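Local coordinates for hemolysin-related protein (Vibrio cholerae serotype O1, PDB 6MLT), which is a secreted, metal-binding biofilm matrix protein that probably helps Vibrio cholerae biofilms adhere by binding carbohydrates, at residues Y447-M455 with S465-I476. Numbering follows the deposited sequence.
Sequences YAGYYAVDM and SVANDDLNSGKI
Val453 and Val466 form a hydrogen-bonded antiparallel pair in the outer hairpin of a four-stranded beta-propeller blade, built from strands 452-457 and 462-467. Each valine N donates to the other's O at 2.8 Å, and beyond this pair Asn468 N donates to Tyr451 O at 2.9 Å. The chain then leaves the sheet edge, and Asp470 N donates to Tyr450 O, one of several contacts that join residues 468-476 to the 449-451 turn. Water 3 adds a bridge, donating to Gly449 O and Asn468 O and accepting from Asn468 ND2.

On one sheet face Ser465 OG donates to the syn side of Asp454 OD1 at 2.6 Å, 24° out of the carboxylate plane; the hydroxyl, anti to its own backbone N (chi1 174°), also lies beside Ala452 CB. The other carboxylate oxygen accepts from Asn271. On the opposite face Val453 CG2 packs obliquely on Asn468 CB, while the Asn468 amide is held by Arg500 and by Gln494 O of the next blade.

Apolar contacts follow the turn. Leu471 CD1 meets the edge of the Tyr451 ring at CE1, and Ala448 CB rests on Ile476 CG2. Gly474, at positive phi, places its CA over one face of the Tyr450 ring, 3.4 Å from the centroid and 11° off the normal, a CH-pi contact.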
ATOM      1  N   TYR A 447       2.061   5.131 -14.159  1.00 15.02           N
ATOM      2  CA  TYR A 447       3.379   5.747 -14.167  1.00 16.35           C
ATOM      3  C   TYR A 447       3.506   6.666 -15.371  1.00 17.37           C
ATOM      4  O   TYR A 447       2.781   6.538 -16.361  1.00 17.91           O
ATOM      5  CB  TYR A 447       4.497   4.697 -14.189  1.00 16.01           C
ATOM      6  CG  TYR A 447       4.742   4.057 -15.540  1.00 19.76           C
ATOM      7  CD1 TYR A 447       3.967   2.990 -15.979  1.00 20.75           C
ATOM      8  CD2 TYR A 447       5.767   4.502 -16.363  1.00 21.81           C
ATOM      9  CE1 TYR A 447       4.202   2.392 -17.204  1.00 20.44           C
ATOM     10  CE2 TYR A 447       6.012   3.913 -17.586  1.00 22.70           C
ATOM     11  CZ  TYR A 447       5.230   2.858 -18.003  1.00 21.29           C
ATOM     12  OH  TYR A 447       5.477   2.273 -19.225  1.00 22.48           O
ATOM     13  N   ALA A 448       4.454   7.591 -15.267  1.00 17.84           N
ATOM     14  CA  ALA A 448       4.763   8.529 -16.334  1.00 19.89           C
ATOM     15  C   ALA A 448       6.051   8.114 -17.031  1.00 19.30           C
ATOM     16  O   ALA A 448       7.045   7.795 -16.372  1.00 19.63           O
ATOM     17  CB  ALA A 448       4.901   9.948 -15.787  1.00 21.49           C
ATOM     18  N   GLY A 449       6.026   8.118 -18.362  1.00 18.61           N
ATOM     19  CA  GLY A 449       7.205   7.914 -19.169  1.00 19.26           C
ATOM     20  C   GLY A 449       7.686   9.209 -19.786  1.00 21.02           C
ATOM     21  O   GLY A 449       7.347  10.308 -19.334  1.00 18.16           O
ATOM     22  N   TYR A 450       8.497   9.081 -20.842  1.00 19.35           N
ATOM     23  CA  TYR A 450       8.967  10.278 -21.543  1.00 19.64           C
ATOM     24  C   TYR A 450       7.824  11.043 -22.200  1.00 20.71           C
ATOM     25  O   TYR A 450       7.879  12.276 -22.285  1.00 19.41           O
ATOM     26  CB  TYR A 450      10.009   9.905 -22.598  1.00 19.38           C
ATOM     27  CG  TYR A 450      11.406   9.754 -22.043  1.00 17.88           C
ATOM     28  CD1 TYR A 450      12.190  10.870 -21.779  1.00 20.74           C
ATOM     29  CD2 TYR A 450      11.943   8.501 -21.790  1.00 19.00           C
ATOM     30  CE1 TYR A 450      13.473  10.741 -21.273  1.00 19.68           C
ATOM     31  CE2 TYR A 450      13.226   8.362 -21.278  1.00 17.77           C
ATOM     32  CZ  TYR A 450      13.982   9.482 -21.025  1.00 19.31           C
ATOM     33  OH  TYR A 450      15.252   9.345 -20.521  1.00 19.73           O
ATOM     34  N   TYR A 451       6.784  10.336 -22.656  1.00 17.41           N
ATOM     35  CA  TYR A 451       5.741  10.912 -23.498  1.00 19.81           C
ATOM     36  C   TYR A 451       4.337  10.903 -22.903  1.00 22.55           C
ATOM     37  O   TYR A 451       3.501  11.700 -23.351  1.00 23.04           O
ATOM     38  CB  TYR A 451       5.667  10.166 -24.843  1.00 17.21           C
ATOM     39  CG  TYR A 451       6.958  10.140 -25.645  1.00 20.73           C
ATOM     40  CD1 TYR A 451       7.786  11.251 -25.719  1.00 23.79           C
ATOM     41  CD2 TYR A 451       7.333   9.000 -26.340  1.00 24.65           C
ATOM     42  CE1 TYR A 451       8.967  11.217 -26.458  1.00 23.53           C
ATOM     43  CE2 TYR A 451       8.499   8.954 -27.078  1.00 24.42           C
ATOM     44  CZ  TYR A 451       9.313  10.064 -27.131  1.00 24.21           C
ATOM     45  OH  TYR A 451      10.470  10.018 -27.867  1.00 26.15           O
ATOM     46  N   ALA A 452       4.035  10.026 -21.946  1.00 21.25           N
ATOM     47  CA  ALA A 452       2.656   9.888 -21.494  1.00 21.09           C
ATOM     48  C   ALA A 452       2.597   9.246 -20.117  1.00 20.12           C
ATOM     49  O   ALA A 452       3.546   8.600 -19.662  1.00 17.67           O
ATOM     50  CB  ALA A 452       1.831   9.053 -22.476  1.00 20.86           C
ATOM     51  N   VAL A 453       1.442   9.424 -19.477  1.00 16.88           N
ATOM     52  CA  VAL A 453       1.079   8.724 -18.249  1.00 17.37           C
ATOM     53  C   VAL A 453       0.185   7.555 -18.640  1.00 18.38           C
ATOM     54  O   VAL A 453      -0.865   7.752 -19.261  1.00 18.61           O
ATOM     55  CB  VAL A 453       0.369   9.659 -17.257  1.00 19.32           C
ATOM     56  CG1 VAL A 453      -0.111   8.885 -16.021  1.00 19.22           C
ATOM     57  CG2 VAL A 453       1.281  10.811 -16.853  1.00 23.27           C
ATOM     58  N   ASP A 454       0.592   6.342 -18.269  1.00 17.45           N
ATOM     59  CA  ASP A 454      -0.098   5.118 -18.652  1.00 17.41           C
ATOM     60  C   ASP A 454      -0.605   4.382 -17.420  1.00 17.44           C
ATOM     61  O   ASP A 454       0.113   4.242 -16.427  1.00 18.05           O
ATOM     62  CB  ASP A 454       0.828   4.191 -19.453  1.00 21.65           C
ATOM     63  CG  ASP A 454       1.184   4.760 -20.816  1.00 23.88           C
ATOM     64  OD1 ASP A 454       0.558   5.765 -21.206  1.00 23.41           O
ATOM     65  OD2 ASP A 454       2.090   4.216 -21.489  1.00 22.79           O
ATOM     66  N   MET A 455      -1.840   3.892 -17.511  1.00 18.79           N
ATOM     67  CA  MET A 455      -2.484   3.110 -16.464  1.00 17.48           C
ATOM     68  C   MET A 455      -2.619   1.670 -16.937  1.00 16.89           C
ATOM     69  O   MET A 455      -3.120   1.420 -18.039  1.00 18.29           O
ATOM     70  CB  MET A 455      -3.864   3.680 -16.136  1.00 20.62           C
ATOM     71  CG  MET A 455      -4.698   2.841 -15.166  1.00 19.69           C
ATOM     72  SD  MET A 455      -4.115   2.967 -13.470  1.00 19.03           S
ATOM     73  CE  MET A 455      -4.567   4.661 -13.097  1.00 19.37           C
ATOM     74  N   SER A 465      -3.876   5.899 -21.733  1.00 19.48           N
ATOM     75  CA  SER A 465      -2.624   6.636 -21.871  1.00 20.03           C
ATOM     76  C   SER A 465      -2.944   8.104 -22.112  1.00 20.01           C
ATOM     77  O   SER A 465      -3.778   8.424 -22.965  1.00 19.32           O
ATOM     78  CB  SER A 465      -1.781   6.081 -23.029  1.00 22.61           C
ATOM     79  OG  SER A 465      -0.624   6.868 -23.268  1.00 26.00           O
ATOM     80  N   VAL A 466      -2.292   8.990 -21.365  1.00 19.21           N
ATOM     81  CA  VAL A 466      -2.538  10.427 -21.453  1.00 20.87           C
ATOM     82  C   VAL A 466      -1.221  11.125 -21.751  1.00 21.33           C
ATOM     83  O   VAL A 466      -0.271  11.037 -20.962  1.00 20.09           O
ATOM     84  CB  VAL A 466      -3.174  10.971 -20.166  1.00 21.96           C
ATOM     85  CG1 VAL A 466      -3.168  12.496 -20.157  1.00 23.04           C
ATOM     86  CG2 VAL A 466      -4.600  10.448 -20.038  1.00 24.52           C
ATOM     87  N   ALA A 467      -1.171  11.834 -22.875  1.00 21.34           N
ATOM     88  CA  ALA A 467       0.048  12.527 -23.266  1.00 22.67           C
ATOM     89  C   ALA A 467       0.476  13.487 -22.168  1.00 23.61           C
ATOM     90  O   ALA A 467      -0.345  14.204 -21.586  1.00 22.70           O
ATOM     91  CB  ALA A 467      -0.161  13.279 -24.584  1.00 26.47           C
ATOM     92  N   ASN A 468       1.780  13.493 -21.893  1.00 23.00           N
ATOM     93  CA  ASN A 468       2.350  14.215 -20.757  1.00 23.95           C
ATOM     94  C   ASN A 468       3.823  14.445 -21.084  1.00 25.64           C
ATOM     95  O   ASN A 468       4.618  13.498 -21.051  1.00 22.69           O
ATOM     96  CB  ASN A 468       2.171  13.415 -19.470  1.00 22.46           C
ATOM     97  CG  ASN A 468       2.502  14.213 -18.216  1.00 23.58           C
ATOM     98  OD1 ASN A 468       1.760  15.119 -17.819  1.00 20.62           O
ATOM     99  ND2 ASN A 468       3.616  13.863 -17.573  1.00 22.04           N
ATOM    100  N   ASP A 469       4.178  15.691 -21.404  1.00 32.15           N
ATOM    101  CA  ASP A 469       5.498  16.025 -21.951  1.00 42.83           C
ATOM    102  C   ASP A 469       6.564  15.921 -20.869  1.00 36.51           C
ATOM    103  O   ASP A 469       6.651  16.779 -19.986  1.00 36.11           O
ATOM    104  CB  ASP A 469       5.473  17.435 -22.544  1.00 56.63           C
ATOM    105  CG  ASP A 469       6.879  17.998 -22.835  1.00 55.00           C
ATOM    106  OD1 ASP A 469       7.868  17.227 -22.860  1.00 49.80           O
ATOM    107  OD2 ASP A 469       6.992  19.231 -23.042  1.00 50.25           O
ATOM    108  N   ASP A 470       7.401  14.888 -20.944  1.00 34.10           N
ATOM    109  CA  ASP A 470       8.535  14.797 -20.034  1.00 32.33           C
ATOM    110  C   ASP A 470       9.796  14.383 -20.774  1.00 27.57           C
ATOM    111  O   ASP A 470      10.623  13.624 -20.254  1.00 23.98           O
ATOM    112  CB  ASP A 470       8.259  13.837 -18.884  1.00 34.70           C
ATOM    113  CG  ASP A 470       9.220  14.052 -17.746  1.00 35.66           C
ATOM    114  OD1 ASP A 470       9.528  15.234 -17.500  1.00 36.56           O
ATOM    115  OD2 ASP A 470       9.673  13.071 -17.120  1.00 33.96           O
ATOM    116  N   LEU A 471       9.981  14.910 -21.984  1.00 27.83           N
ATOM    117  CA  LEU A 471      11.161  14.566 -22.773  1.00 33.98           C
ATOM    118  C   LEU A 471      12.456  14.830 -22.016  1.00 33.04           C
ATOM    119  O   LEU A 471      13.463  14.161 -22.269  1.00 35.09           O
ATOM    120  CB  LEU A 471      11.174  15.355 -24.080  1.00 42.54           C
ATOM    121  CG  LEU A 471      10.788  14.563 -25.321  1.00 54.88           C
ATOM    122  CD1 LEU A 471       9.286  14.405 -25.378  1.00 57.62           C
ATOM    123  CD2 LEU A 471      11.318  15.246 -26.569  1.00 63.68           C
ATOM    124  N   ASN A 472      12.456  15.804 -21.106  1.00 32.07           N
ATOM    125  CA  ASN A 472      13.675  16.228 -20.423  1.00 34.91           C
ATOM    126  C   ASN A 472      14.161  15.234 -19.370  1.00 38.45           C
ATOM    127  O   ASN A 472      15.302  15.362 -18.914  1.00 47.78           O
ATOM    128  CB  ASN A 472      13.453  17.588 -19.749  1.00 34.52           C
ATOM    129  CG  ASN A 472      14.744  18.216 -19.263  1.00 45.91           C
ATOM    130  OD1 ASN A 472      15.753  18.219 -19.971  1.00 56.75           O
ATOM    131  ND2 ASN A 472      14.722  18.747 -18.047  1.00 42.82           N
ATOM    132  N   SER A 473      13.338  14.272 -18.952  1.00 31.88           N
ATOM    133  CA  SER A 473      13.703  13.417 -17.825  1.00 27.65           C
ATOM    134  C   SER A 473      13.285  11.972 -18.056  1.00 22.98           C
ATOM    135  O   SER A 473      14.117  11.061 -17.986  1.00 21.73           O
ATOM    136  CB  SER A 473      13.074  13.957 -16.538  1.00 33.38           C
ATOM    137  OG  SER A 473      12.881  12.948 -15.552  1.00 33.65           O
ATOM    138  N   GLY A 474      12.003  11.754 -18.333  1.00 20.50           N
ATOM    139  CA  GLY A 474      11.480  10.407 -18.426  1.00 22.75           C
ATOM    140  C   GLY A 474      11.357   9.692 -17.101  1.00 21.03           C
ATOM    141  O   GLY A 474      11.151   8.475 -17.089  1.00 19.20           O
ATOM    142  N   LYS A 475      11.482  10.406 -15.980  1.00 17.64           N
ATOM    143  CA  LYS A 475      11.393   9.793 -14.661  1.00 17.65           C
ATOM    144  C   LYS A 475      10.340  10.428 -13.765  1.00 16.03           C
ATOM    145  O   LYS A 475      10.200  10.009 -12.610  1.00 16.17           O
ATOM    146  CB  LYS A 475      12.756   9.853 -13.953  1.00 17.83           C
ATOM    147  CG  LYS A 475      13.895   9.169 -14.712  1.00 20.67           C
ATOM    148  CD  LYS A 475      15.175   9.124 -13.875  1.00 20.40           C
ATOM    149  CE  LYS A 475      16.345   8.515 -14.634  1.00 21.95           C
ATOM    150  NZ  LYS A 475      16.735   9.326 -15.820  1.00 26.14           N
ATOM    151  N   ILE A 476       9.581  11.409 -14.263  1.00 17.74           N
ATOM    152  CA  ILE A 476       8.735  12.207 -13.385  1.00 17.17           C
ATOM    153  C   ILE A 476       7.751  11.313 -12.638  1.00 17.19           C
ATOM    154  O   ILE A 476       7.283  10.286 -13.147  1.00 17.10           O
ATOM    155  CB  ILE A 476       8.000  13.308 -14.171  1.00 18.37           C
ATOM    156  CG1 ILE A 476       7.254  14.262 -13.225  1.00 18.54           C
ATOM    157  CG2 ILE A 476       7.021  12.702 -15.184  1.00 18.50           C
ATOM    158  CD1 ILE A 476       8.167  15.068 -12.292  1.00 18.47           C
TER
HETATM  159  O   HOH W   1       8.367   7.866 -13.919  1.00 16.95           O
HETATM  160  O   HOH W   2       5.574   8.034 -12.604  1.00 17.58           O
HETATM  161  O   HOH W   3       5.078  11.852 -18.978  1.00 21.59           O
HETATM  162  O   HOH W   4      15.395   8.278 -17.904  1.00 23.33           O